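Local coordinates for RND efflux system, outer membrane lipoprotein, NodT family (Burkholderia mallei, PDB 6U94) that probably serves as the outer membrane channel component of an RND-type efflux system, at residues L64-N69 against I164-E169; L77-A82 against R160-S165. All coordinates share one frame; numbering follows the deposited sequence.

Interaction 1. Residues L64-N69 against I164-E169; sequences LALANN and ISLVAE
The CB bonds of Leu-166 and Ala-65 point toward each other's helix. With CG anti to the backbone N (chi1 -175°), the leucine fork extends across the gap: CG of Leu-166 lies 4.2 Å from CB of Ala-65, while its CD2 branch goes further and comes 3.6 Å from the backbone O of Ala-65. Ala-65 contributes just a methyl from its side chain, and the nearest CA atoms, those of Ala-65 and Leu-166, are 7.4 Å apart. The Ala-65 carbonyl, close to the end of helix 56-67, accepts a hydrogen bond from Arg-70, so CD2 of Leu-166 packs beside an oxygen that already has a partner. Helix 56-67 is short and packs against the side of helix 156-203, which pairs with helix 211-247 in the long helical hairpin expected of this outer membrane efflux protein family. Leu-66 leaves its backbone obliquely, but its two branches reach across and divide their work: CD1 of Leu-66 meets CG2 of Val-167 at 4.2 Å, and CD2 of Leu-66 meets CD2 of Leu-166 at 4.3 Å. No hydrogen bond links the two segments. Trp-49 touches both Leu-66 and Val-167.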
loop_
_atom_site.group_PDB
_atom_site.type_symbol
_atom_site.label_atom_id
_atom_site.label_comp_id
_atom_site.label_asym_id
_atom_site.label_seq_id
_atom_site.Cartn_x
_atom_site.Cartn_y
_atom_site.Cartn_z
ATOM N N LEU A 64 -1.818 -12.840 -15.813
ATOM C CA LEU A 64 -1.073 -14.093 -15.747
ATOM C C LEU A 64 -1.164 -14.711 -14.359
ATOM O O LEU A 64 -1.242 -15.938 -14.223
ATOM C CB LEU A 64 0.386 -13.863 -16.141
ATOM C CG LEU A 64 0.654 -13.295 -17.537
ATOM C CD1 LEU A 64 2.140 -13.369 -17.876
ATOM C CD2 LEU A 64 -0.185 -14.006 -18.592
ATOM N N ALA A 65 -1.157 -13.878 -13.316
ATOM C CA ALA A 65 -1.302 -14.397 -11.960
ATOM C C ALA A 65 -2.671 -15.035 -11.760
ATOM O O ALA A 65 -2.789 -16.071 -11.095
ATOM C CB ALA A 65 -1.074 -13.278 -10.944
ATOM N N LEU A 66 -3.716 -14.434 -12.332
ATOM C CA LEU A 66 -5.050 -15.013 -12.224
ATOM C C LEU A 66 -5.189 -16.259 -13.094
ATOM O O LEU A 66 -5.805 -17.247 -12.676
ATOM C CB LEU A 66 -6.106 -13.976 -12.600
ATOM C CG LEU A 66 -6.377 -12.884 -11.570
ATOM C CD1 LEU A 66 -7.454 -11.932 -12.065
ATOM C CD2 LEU A 66 -6.773 -13.502 -10.239
ATOM N N ALA A 67 -4.619 -16.236 -14.301
ATOM C CA ALA A 67 -4.747 -17.357 -15.225
ATOM C C ALA A 67 -3.908 -18.562 -14.826
ATOM O O ALA A 67 -4.000 -19.601 -15.489
ATOM C CB ALA A 67 -4.371 -16.921 -16.643
ATOM N N ASN A 68 -3.097 -18.454 -13.775
ATOM C CA ASN A 68 -2.298 -19.589 -13.334
ATOM C C ASN A 68 -3.203 -20.730 -12.885
ATOM O O ASN A 68 -4.237 -20.511 -12.248
ATOM C CB ASN A 68 -1.362 -19.165 -12.203
ATOM C CG ASN A 68 -0.199 -20.119 -12.022
ATOM O OD1 ASN A 68 -0.112 -20.828 -11.020
ATOM N ND2 ASN A 68 0.699 -20.148 -12.999
ATOM N N ASN A 69 -2.811 -21.954 -13.228
ATOM C CA ASN A 69 -3.643 -23.121 -12.966
ATOM C C ASN A 69 -3.501 -23.659 -11.549
ATOM O O ASN A 69 -4.104 -24.692 -11.236
ATOM C CB ASN A 69 -3.324 -24.230 -13.973
ATOM C CG ASN A 69 -3.790 -23.892 -15.375
ATOM O OD1 ASN A 69 -4.679 -23.063 -15.563
ATOM N ND2 ASN A 69 -3.197 -24.543 -16.367
ATOM N N ILE A 164 -8.482 -10.930 -4.458
ATOM C CA ILE A 164 -8.194 -9.545 -4.100
ATOM C C ILE A 164 -6.760 -9.415 -3.600
ATOM O O ILE A 164 -6.025 -8.504 -3.998
ATOM C CB ILE A 164 -9.213 -9.044 -3.062
ATOM C CG1 ILE A 164 -10.561 -8.761 -3.727
ATOM C CG2 ILE A 164 -8.700 -7.816 -2.353
ATOM C CD1 ILE A 164 -11.599 -8.199 -2.776
ATOM N N SER A 165 -6.338 -10.335 -2.727
ATOM C CA SER A 165 -4.964 -10.315 -2.234
ATOM C C SER A 165 -3.969 -10.499 -3.372
ATOM O O SER A 165 -2.966 -9.779 -3.455
ATOM C CB SER A 165 -4.760 -11.404 -1.179
ATOM O OG SER A 165 -5.676 -11.273 -0.106
ATOM N N LEU A 166 -4.239 -11.453 -4.265
ATOM C CA LEU A 166 -3.307 -11.744 -5.348
ATOM C C LEU A 166 -3.188 -10.562 -6.302
ATOM O O LEU A 166 -2.078 -10.170 -6.682
ATOM C CB LEU A 166 -3.753 -13.000 -6.095
ATOM C CG LEU A 166 -2.829 -13.528 -7.191
ATOM C CD1 LEU A 166 -1.451 -13.833 -6.631
ATOM C CD2 LEU A 166 -3.436 -14.778 -7.828
ATOM N N VAL A 167 -4.323 -9.985 -6.704
ATOM C CA VAL A 167 -4.305 -8.823 -7.592
ATOM C C VAL A 167 -3.515 -7.688 -6.958
ATOM O O VAL A 167 -2.669 -7.057 -7.602
ATOM C CB VAL A 167 -5.741 -8.386 -7.934
ATOM C CG1 VAL A 167 -5.752 -6.985 -8.529
ATOM C CG2 VAL A 167 -6.388 -9.379 -8.890
ATOM N N ALA A 168 -3.775 -7.420 -5.678
ATOM C CA ALA A 168 -3.120 -6.306 -5.005
ATOM C C ALA A 168 -1.636 -6.573 -4.795
ATOM O O ALA A 168 -0.809 -5.666 -4.951
ATOM C CB ALA A 168 -3.807 -6.032 -3.674
ATOM N N GLU A 169 -1.277 -7.809 -4.439
ATOM C CA GLU A 169 0.122 -8.112 -4.164
ATOM C C GLU A 169 0.965 -8.066 -5.431
ATOM O O GLU A 169 2.141 -7.690 -5.377
ATOM C CB GLU A 169 0.245 -9.477 -3.489
ATOM C CG GLU A 169 1.516 -9.639 -2.672
ATOM C CD GLU A 169 1.583 -8.671 -1.501
ATOM O OE1 GLU A 169 0.650 -8.668 -0.670
ATOM O OE2 GLU A 169 2.566 -7.907 -1.412
#

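Interaction 2. Residues L77-A82 against R160-S165; sequences LDIDEA and RSVHIS
Ile-79 carries this contact through its longer branch: chi1 of -63° sets CG1 anti to the carbonyl carbon, and chi2 of 163° keeps the chain extended, so that CD1 becomes the foremost atom facing helix 156-203. The CB of Ile-79 already points toward that helix, and the extended branch continues the same way, ending between Val-162 and Ser-165, residues about one turn apart on the opposing helix. CD1 of Ile-79 lies 4.2 Å from the backbone O of Val-162 and 4.2 Å from CB of Ser-165. It also approaches CG1 of Val-162, more loosely, at 4.5 Å. The methyl therefore rests against the helix backbone as much as against side chains. No hydrogen bond crosses between the two segments, and the packing is light, with 104 Å² buried in all.

Ser-165 offers its CB to the isoleucine, while its hydroxyl is engaged elsewhere: OG is hydrogen-bonded to Glu-134 of helix 132-142, so this buried hydroxyl has a partner on a third helix. Val-162, whose CA-CB bond runs across the line between the helices, also touches Leu-72 and Thr-76 on helix 72-86, along with Leu-137 of helix 132-142. Ile-79 is also touched by Leu-246, from helix 211-247.

All three touching residues are buried, and the nearest CA atoms, those of Ile-79 and Ser-165, stand 7.8 Å apart. This is plain helix packing within the helical bundle of an outer membrane efflux protein, joining helix 72-86 to the long helix 156-203.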
loop_
_atom_site.group_PDB
_atom_site.type_symbol
_atom_site.label_atom_id
_atom_site.label_comp_id
_atom_site.label_asym_id
_atom_site.label_seq_id
_atom_site.Cartn_x
_atom_site.Cartn_y
_atom_site.Cartn_z
ATOM N N LEU A 77 -0.154 -19.900 -0.544
ATOM C CA LEU A 77 1.240 -20.152 -0.187
ATOM C C LEU A 77 2.200 -19.296 -1.008
ATOM O O LEU A 77 3.282 -18.944 -0.524
ATOM C CB LEU A 77 1.572 -21.633 -0.371
ATOM C CG LEU A 77 0.928 -22.649 0.577
ATOM C CD1 LEU A 77 1.245 -24.056 0.105
ATOM C CD2 LEU A 77 1.405 -22.442 2.009
ATOM N N ASP A 78 1.832 -18.963 -2.248
ATOM C CA ASP A 78 2.704 -18.150 -3.088
ATOM C C ASP A 78 2.707 -16.694 -2.638
ATOM O O ASP A 78 3.760 -16.046 -2.615
ATOM C CB ASP A 78 2.276 -18.257 -4.551
ATOM C CG ASP A 78 2.561 -19.626 -5.144
ATOM O OD1 ASP A 78 3.215 -20.450 -4.468
ATOM O OD2 ASP A 78 2.133 -19.878 -6.290
ATOM N N ILE A 79 1.535 -16.165 -2.284
ATOM C CA ILE A 79 1.453 -14.809 -1.756
ATOM C C ILE A 79 2.237 -14.701 -0.457
ATOM O O ILE A 79 2.912 -13.698 -0.199
ATOM C CB ILE A 79 -0.022 -14.407 -1.570
ATOM C CG1 ILE A 79 -0.739 -14.387 -2.920
ATOM C CG2 ILE A 79 -0.132 -13.058 -0.881
ATOM C CD1 ILE A 79 -2.249 -14.410 -2.810
ATOM N N ASP A 80 2.169 -15.740 0.378
ATOM C CA ASP A 80 2.926 -15.741 1.624
ATOM C C ASP A 80 4.425 -15.737 1.356
ATOM O O ASP A 80 5.179 -15.007 2.012
ATOM C CB ASP A 80 2.535 -16.952 2.469
ATOM C CG ASP A 80 2.218 -16.585 3.901
ATOM O OD1 ASP A 80 1.040 -16.281 4.190
ATOM O OD2 ASP A 80 3.144 -16.604 4.738
ATOM N N GLU A 81 4.879 -16.550 0.398
ATOM C CA GLU A 81 6.304 -16.601 0.088
ATOM C C GLU A 81 6.785 -15.293 -0.528
ATOM O O GLU A 81 7.877 -14.813 -0.202
ATOM C CB GLU A 81 6.599 -17.770 -0.851
ATOM C CG GLU A 81 8.042 -17.822 -1.335
ATOM C CD GLU A 81 8.289 -18.940 -2.332
ATOM O OE1 GLU A 81 7.338 -19.694 -2.641
ATOM O OE2 GLU A 81 9.438 -19.064 -2.809
ATOM N N ALA A 82 5.986 -14.707 -1.424
ATOM C CA ALA A 82 6.392 -13.478 -2.097
ATOM C C ALA A 82 6.520 -12.328 -1.106
ATOM O O ALA A 82 7.500 -11.577 -1.139
ATOM C CB ALA A 82 5.395 -13.131 -3.202
ATOM N N ARG A 160 -12.978 -14.815 -3.489
ATOM C CA ARG A 160 -12.808 -13.394 -3.761
ATOM C C ARG A 160 -11.704 -12.789 -2.902
ATOM O O ARG A 160 -10.979 -11.900 -3.363
ATOM C CB ARG A 160 -14.130 -12.660 -3.532
ATOM C CG ARG A 160 -14.077 -11.173 -3.836
ATOM C CD ARG A 160 -15.443 -10.531 -3.672
ATOM N NE ARG A 160 -15.459 -9.152 -4.141
ATOM C CZ ARG A 160 -15.542 -8.800 -5.421
ATOM N NH1 ARG A 160 -15.612 -9.734 -6.360
ATOM N NH2 ARG A 160 -15.551 -7.518 -5.763
ATOM N N SER A 161 -11.554 -13.267 -1.663
ATOM C CA SER A 161 -10.531 -12.719 -0.777
ATOM C C SER A 161 -9.131 -13.048 -1.277
ATOM O O SER A 161 -8.220 -12.216 -1.183
ATOM C CB SER A 161 -10.732 -13.242 0.647
ATOM O OG SER A 161 -9.767 -12.685 1.529
ATOM N N VAL A 162 -8.940 -14.254 -1.817
ATOM C CA VAL A 162 -7.627 -14.634 -2.332
ATOM C C VAL A 162 -7.335 -13.912 -3.642
ATOM O O VAL A 162 -6.197 -13.495 -3.893
ATOM C CB VAL A 162 -7.533 -16.163 -2.489
ATOM C CG1 VAL A 162 -6.161 -16.564 -3.030
ATOM C CG2 VAL A 162 -7.809 -16.851 -1.155
ATOM N N HIS A 163 -8.349 -13.759 -4.500
ATOM C CA HIS A 163 -8.174 -12.991 -5.730
ATOM C C HIS A 163 -7.804 -11.540 -5.431
ATOM O O HIS A 163 -6.916 -10.969 -6.075
ATOM C CB HIS A 163 -9.451 -13.044 -6.570
ATOM C CG HIS A 163 -9.663 -14.346 -7.276
ATOM N ND1 HIS A 163 -8.788 -15.406 -7.166
ATOM C CD2 HIS A 163 -10.648 -14.756 -8.110
ATOM C CE1 HIS A 163 -9.226 -16.414 -7.899
ATOM N NE2 HIS A 163 -10.353 -16.044 -8.482
ATOM N N ILE A 164 -8.482 -10.930 -4.458
ATOM C CA ILE A 164 -8.194 -9.545 -4.100
ATOM C C ILE A 164 -6.760 -9.415 -3.600
ATOM O O ILE A 164 -6.025 -8.504 -3.998
ATOM C CB ILE A 164 -9.213 -9.044 -3.062
ATOM C CG1 ILE A 164 -10.561 -8.761 -3.727
ATOM C CG2 ILE A 164 -8.700 -7.816 -2.353
ATOM C CD1 ILE A 164 -11.599 -8.199 -2.776
ATOM N N SER A 165 -6.338 -10.335 -2.727
ATOM C CA SER A 165 -4.964 -10.315 -2.234
ATOM C C SER A 165 -3.969 -10.499 -3.372
ATOM O O SER A 165 -2.966 -9.779 -3.455
ATOM C CB SER A 165 -4.760 -11.404 -1.179
ATOM O OG SER A 165 -5.676 -11.273 -0.106
#

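Helix 156-203 is common to both contacts: interaction 1 sets the C-terminal end of helix 56-67 against it and interaction 2 the middle of the next helix, 72-86, with Ile-164 and Ser-165 belonging to both segments taken from it. Their centres are 7 Å apart, and they meet directly where CD1 of Leu-166 packs 3.8 Å from CG1 of Ile-79. Both are buried van der Waals contacts, but interaction 1 includes the partly exposed Leu-66 and buries more surface, 162 Å² against 104 Å². There, branch mostly meets branch; interaction 2 sets one methyl against a carbonyl oxygen and a serine CB. Helix 211-247 covers both contacts through Leu-246.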